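Local coordinates for solute Binding Protein, BlMnBP1 in complex with mannotriose (Bifidobacterium, PDB 6FUV) that binds manno-oligosaccharides such as mannotriose and probably delivers them to an ABC transporter for uptake, at residues T73-N78 with D83-P88; D233-G238 with D397-A402. All coordinates share one frame; numbering follows the deposited sequence.

Contact 1: T73-N78 with D83-P88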
loop_
_atom_site.group_PDB
_atom_site.type_symbol
_atom_site.label_atom_id
_atom_site.label_comp_id
_atom_site.label_asym_id
_atom_site.label_seq_id
_atom_site.Cartn_x
_atom_site.Cartn_y
_atom_site.Cartn_z
ATOM N N THR A 73 12.062 14.007 -3.448
ATOM C CA THR A 73 13.274 14.765 -3.711
ATOM C C THR A 73 13.692 14.601 -5.162
ATOM O O THR A 73 14.108 15.565 -5.800
ATOM C CB THR A 73 14.373 14.297 -2.757
ATOM O OG1 THR A 73 13.983 14.560 -1.423
ATOM C CG2 THR A 73 15.678 15.000 -3.002
ATOM N N ARG A 74 13.562 13.397 -5.711
ATOM C CA ARG A 74 13.956 13.168 -7.099
ATOM C C ARG A 74 13.093 13.974 -8.063
ATOM O O ARG A 74 13.579 14.454 -9.084
ATOM C CB ARG A 74 13.868 11.668 -7.409
ATOM C CG ARG A 74 14.407 11.280 -8.727
ATOM C CD ARG A 74 15.905 11.304 -8.701
ATOM N NE ARG A 74 16.405 10.052 -8.181
ATOM C CZ ARG A 74 16.850 9.061 -8.927
ATOM N NH1 ARG A 74 16.900 9.191 -10.231
ATOM N NH2 ARG A 74 17.293 7.964 -8.356
ATOM N N LEU A 75 11.820 14.155 -7.741
ATOM C CA LEU A 75 10.933 14.936 -8.601
ATOM C C LEU A 75 11.279 16.423 -8.511
ATOM O O LEU A 75 11.217 17.151 -9.505
ATOM C CB LEU A 75 9.474 14.706 -8.196
ATOM C CG LEU A 75 8.860 13.337 -8.372
ATOM C CD1 LEU A 75 7.452 13.346 -7.740
ATOM C CD2 LEU A 75 8.775 12.896 -9.801
ATOM N N GLN A 76 11.657 16.895 -7.323
ATOM C CA GLN A 76 12.156 18.256 -7.211
ATOM C C GLN A 76 13.436 18.456 -8.015
ATOM O O GLN A 76 13.668 19.538 -8.522
ATOM C CB GLN A 76 12.400 18.587 -5.752
ATOM C CG GLN A 76 13.113 19.894 -5.534
ATOM C CD GLN A 76 13.218 20.240 -4.044
ATOM O OE1 GLN A 76 13.743 19.467 -3.240
ATOM N NE2 GLN A 76 12.735 21.398 -3.684
ATOM N N ALA A 77 14.277 17.441 -8.153
ATOM C CA ALA A 77 15.508 17.591 -8.910
ATOM C C ALA A 77 15.228 17.942 -10.355
ATOM O O ALA A 77 16.069 18.544 -11.015
ATOM C CB ALA A 77 16.317 16.300 -8.835
ATOM N N ASN A 78 14.071 17.544 -10.881
ATOM C CA ASN A 78 13.625 17.962 -12.213
ATOM C C ASN A 78 14.671 17.679 -13.280
ATOM O O ASN A 78 15.093 18.569 -14.001
ATOM C CB ASN A 78 13.293 19.450 -12.222
ATOM C CG ASN A 78 12.495 19.883 -13.437
ATOM O OD1 ASN A 78 11.881 19.077 -14.120
ATOM N ND2 ASN A 78 12.487 21.171 -13.696
ATOM N N ASP A 83 13.411 7.357 -15.674
ATOM C CA ASP A 83 12.349 7.335 -16.665
ATOM C C ASP A 83 11.060 6.726 -16.150
ATOM O O ASP A 83 9.985 7.215 -16.493
ATOM C CB ASP A 83 12.831 6.573 -17.883
ATOM C CG ASP A 83 14.106 7.140 -18.448
ATOM O OD1 ASP A 83 14.054 8.247 -18.942
ATOM O OD2 ASP A 83 15.182 6.481 -18.342
ATOM N N ILE A 84 11.146 5.709 -15.296
ATOM C CA ILE A 84 10.022 5.192 -14.542
ATOM C C ILE A 84 10.343 5.348 -13.053
ATOM O O ILE A 84 11.440 4.997 -12.598
ATOM C CB ILE A 84 9.768 3.712 -14.877
ATOM C CG1 ILE A 84 9.579 3.470 -16.367
ATOM C CG2 ILE A 84 8.544 3.239 -14.190
ATOM C CD1 ILE A 84 9.942 2.044 -16.820
ATOM N N MET A 85 9.399 5.861 -12.289
ATOM C CA MET A 85 9.453 5.743 -10.841
ATOM C C MET A 85 8.119 5.243 -10.323
ATOM O O MET A 85 7.106 5.285 -11.023
ATOM C CB MET A 85 9.795 7.063 -10.166
ATOM C CG MET A 85 8.781 8.179 -10.144
ATOM S SD MET A 85 9.169 9.349 -8.813
ATOM C CE MET A 85 10.632 10.086 -9.576
ATOM N N MET A 86 8.116 4.823 -9.069
ATOM C CA MET A 86 6.883 4.619 -8.326
ATOM C C MET A 86 6.376 5.965 -7.840
ATOM O O MET A 86 7.066 6.668 -7.102
ATOM C CB MET A 86 7.109 3.694 -7.137
ATOM C CG MET A 86 7.573 2.324 -7.522
ATOM S SD MET A 86 6.563 1.552 -8.794
ATOM C CE MET A 86 7.345 -0.128 -8.701
ATOM N N ILE A 87 5.167 6.320 -8.251
ATOM C CA ILE A 87 4.650 7.660 -8.012
ATOM C C ILE A 87 4.564 7.869 -6.507
ATOM O O ILE A 87 3.923 7.073 -5.827
ATOM C CB ILE A 87 3.284 7.867 -8.681
ATOM C CG1 ILE A 87 3.410 7.728 -10.167
ATOM C CG2 ILE A 87 2.735 9.221 -8.277
ATOM C CD1 ILE A 87 2.082 7.874 -10.898
ATOM N N PRO A 88 5.183 8.906 -5.953
ATOM C CA PRO A 88 5.092 9.143 -4.507
ATOM C C PRO A 88 3.879 9.965 -4.134
ATOM O O PRO A 88 2.955 10.035 -4.922
ATOM C CB PRO A 88 6.427 9.841 -4.213
ATOM C CG PRO A 88 6.737 10.625 -5.496
ATOM C CD PRO A 88 6.177 9.775 -6.610
#

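Contact 2: D233-G238 with D397-A402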
loop_
_atom_site.group_PDB
_atom_site.type_symbol
_atom_site.label_atom_id
_atom_site.label_comp_id
_atom_site.label_asym_id
_atom_site.label_seq_id
_atom_site.Cartn_x
_atom_site.Cartn_y
_atom_site.Cartn_z
ATOM N N ASP A 233 -4.345 0.049 21.717
ATOM C CA ASP A 233 -4.541 -0.960 22.747
ATOM C C ASP A 233 -3.431 -2.006 22.730
ATOM O O ASP A 233 -3.033 -2.498 23.787
ATOM C CB ASP A 233 -5.909 -1.603 22.573
ATOM C CG ASP A 233 -7.000 -0.745 23.067
ATOM O OD1 ASP A 233 -6.658 0.328 23.595
ATOM O OD2 ASP A 233 -8.181 -1.157 22.955
ATOM N N ALA A 234 -2.959 -2.398 21.549
ATOM C CA ALA A 234 -1.828 -3.305 21.502
ATOM C C ALA A 234 -0.658 -2.749 22.307
ATOM O O ALA A 234 -0.007 -3.473 23.065
ATOM C CB ALA A 234 -1.435 -3.547 20.045
ATOM N N VAL A 235 -0.332 -1.471 22.121
ATOM C CA VAL A 235 0.801 -0.893 22.837
ATOM C C VAL A 235 0.479 -0.725 24.315
ATOM O O VAL A 235 1.245 -1.146 25.182
ATOM C CB VAL A 235 1.201 0.438 22.182
ATOM C CG1 VAL A 235 2.320 1.133 22.940
ATOM C CG2 VAL A 235 1.563 0.206 20.764
ATOM N N ALA A 236 -0.686 -0.168 24.633
ATOM C CA ALA A 236 -0.977 0.146 26.026
ATOM C C ALA A 236 -1.159 -1.121 26.845
ATOM O O ALA A 236 -0.788 -1.172 28.010
ATOM C CB ALA A 236 -2.223 1.009 26.108
ATOM N N ASN A 237 -1.727 -2.151 26.262
ATOM C CA ASN A 237 -1.895 -3.411 26.983
ATOM C C ASN A 237 -0.582 -4.174 27.164
ATOM O O ASN A 237 -0.574 -5.261 27.765
ATOM C CB ASN A 237 -2.903 -4.316 26.258
ATOM C CG ASN A 237 -4.293 -3.756 26.211
ATOM O OD1 ASN A 237 -4.698 -2.989 27.049
ATOM N ND2 ASN A 237 -5.035 -4.155 25.213
ATOM N N GLY A 238 0.525 -3.641 26.665
ATOM C CA GLY A 238 1.785 -4.352 26.740
ATOM C C GLY A 238 1.963 -5.529 25.796
ATOM O O GLY A 238 2.676 -6.478 26.134
ATOM N N ASP A 397 3.014 9.014 17.073
ATOM C CA ASP A 397 2.570 9.728 18.272
ATOM C C ASP A 397 1.597 8.882 19.099
ATOM O O ASP A 397 1.582 8.969 20.332
ATOM C CB ASP A 397 1.924 11.086 17.910
ATOM C CG ASP A 397 2.950 12.128 17.460
ATOM O OD1 ASP A 397 4.165 11.992 17.738
ATOM O OD2 ASP A 397 2.550 13.103 16.810
ATOM N N ILE A 398 0.767 8.074 18.439
ATOM C CA ILE A 398 -0.144 7.182 19.156
ATOM C C ILE A 398 0.655 6.180 19.974
ATOM O O ILE A 398 0.357 5.944 21.146
ATOM C CB ILE A 398 -1.108 6.475 18.180
ATOM C CG1 ILE A 398 -2.094 7.446 17.565
ATOM C CG2 ILE A 398 -1.848 5.353 18.914
ATOM C CD1 ILE A 398 -2.859 6.929 16.438
ATOM N N VAL A 399 1.668 5.563 19.353
ATOM C CA VAL A 399 2.495 4.578 20.044
ATOM C C VAL A 399 3.093 5.204 21.298
ATOM O O VAL A 399 3.048 4.641 22.407
ATOM C CB VAL A 399 3.590 4.061 19.086
ATOM C CG1 VAL A 399 4.562 3.195 19.835
ATOM C CG2 VAL A 399 3.003 3.323 17.869
ATOM N N VAL A 400 3.693 6.382 21.123
ATOM C CA VAL A 400 4.282 7.105 22.241
ATOM C C VAL A 400 3.215 7.452 23.254
ATOM O O VAL A 400 3.408 7.273 24.457
ATOM C CB VAL A 400 4.992 8.375 21.745
ATOM C CG1 VAL A 400 5.460 9.221 22.918
ATOM C CG2 VAL A 400 6.130 7.988 20.842
ATOM N N ASP A 401 2.096 8.001 22.788
ATOM C CA ASP A 401 1.032 8.374 23.705
ATOM C C ASP A 401 0.506 7.153 24.459
ATOM O O ASP A 401 0.235 7.223 25.655
ATOM C CB ASP A 401 -0.080 9.056 22.915
ATOM C CG ASP A 401 0.192 10.490 22.620
ATOM O OD1 ASP A 401 1.163 11.057 23.144
ATOM O OD2 ASP A 401 -0.582 11.076 21.835
ATOM N N ALA A 402 0.358 6.025 23.775
ATOM C CA ALA A 402 -0.140 4.831 24.447
ATOM C C ALA A 402 0.883 4.317 25.442
ATOM O O ALA A 402 0.552 4.059 26.601
ATOM C CB ALA A 402 -0.476 3.734 23.430
#

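Contact 1: T73-N78 with D83-P88
Arg74 and Leu75 near the end of helix 67-77 face segment 83-88, which carries strand 84-86, across a single layer of side chains, Arg74 CA lying 9.5 Å from Met85 CA and Leu75 CA 9.2 Å from Pro88 CA. No hydrogen bond spans this layer, and the two leucine branches divide the work. CD2 presses on the thioether, coming 3.4 Å from Met85 CE, tighter than usual, and 3.7 Å from Met85 SD. CD1 reaches the proline ring at its CG corner, 3.6 Å from Pro88 CG. Met85 sets CG between its backbone N and carbonyl carbon (chi1 71°), and a bend at chi3 brings CE to 4.0 Å from Arg74 CG. Arginine thus contributes only aliphatic chain here; its guanidinium bonds to Gln62 and Ser81. With an alanine here in place of Leu75, Met85 CE and Pro88 CG would probably lose their common partner and the methionine methyl would be freer to swing. Pro88 belongs to the pocket of a bound polyether. Strands 57-63 and 84-86 both run parallel to strand 22-28, and helix 67-77 links them, so the layer lies between helix and sheet of a beta-alpha-beta crossover of the periplasmic-binding-protein-like fold.

Contact 2: D233-G238 with D397-A402
Val235 and Ala236, in the last turn of helix 223-236, meet Val399 and Ala402 in a close helix-helix packing built on alanines. The evidence for closeness is in the backbones: Ala236 CA and Ala402 CA are only 5.0 Å apart, a spacing consistent with two methyl side chains and probably too close for long ones at both positions. The main bump is the methyl of Ala402, which points at the other helix and settles into the shallow dip made by two successive residues. It touches Val235, with Ala402 CB 3.9 Å from Val235 CG1, and it also meets Ala236, Ala402 CB lying 4.1 Å from Ala236 N and 4.2 Å from Ala236 CB.

The reverse bump is Val235. With CG1 anti to the backbone N (chi1 176°), that methyl enters the hollow between Val399 and Ala402, about one turn apart on helix 393-404, and rests 3.6 Å from Val399 O. Its other branch makes a looser apolar contact, Val235 CG2 standing 4.3 Å from Val399 CG1. Tyr232 and Leu231, about a turn earlier, carry the same helix face onward over Ile398 and Val399, while helix 409-426 packs against Ile398. The seam has no hydrogen bond between its segments and is buried apart from exposed Ala236. Just past that residue the helix stops in a Schellman motif: Gly238 has positive phi (74°), and its backbone N bonds to Val235 O at 3.0 Å.

In the fold
Contacts 1 and 2 are both mainly buried and apolar, but they join different elements. Contact 1 sets a helix on the large mixed sheet, between pieces close in sequence, whereas contact 2 brings together two helices from distant parts of the chain. The chemistry follows: longer leucine, methionine and proline side chains bridge the helix-to-sheet gap, while valine and alanine let the helices come close. The two are separate, their centres 35 Å apart and their nearest atoms about 21 Å. The side chain of Pro88 in contact 1 lies about 8 Å from a mannose unit of the bound sugar; contact 2 lies farther from the chain centre, 23 Å against 18 Å, and includes an exposed alanine.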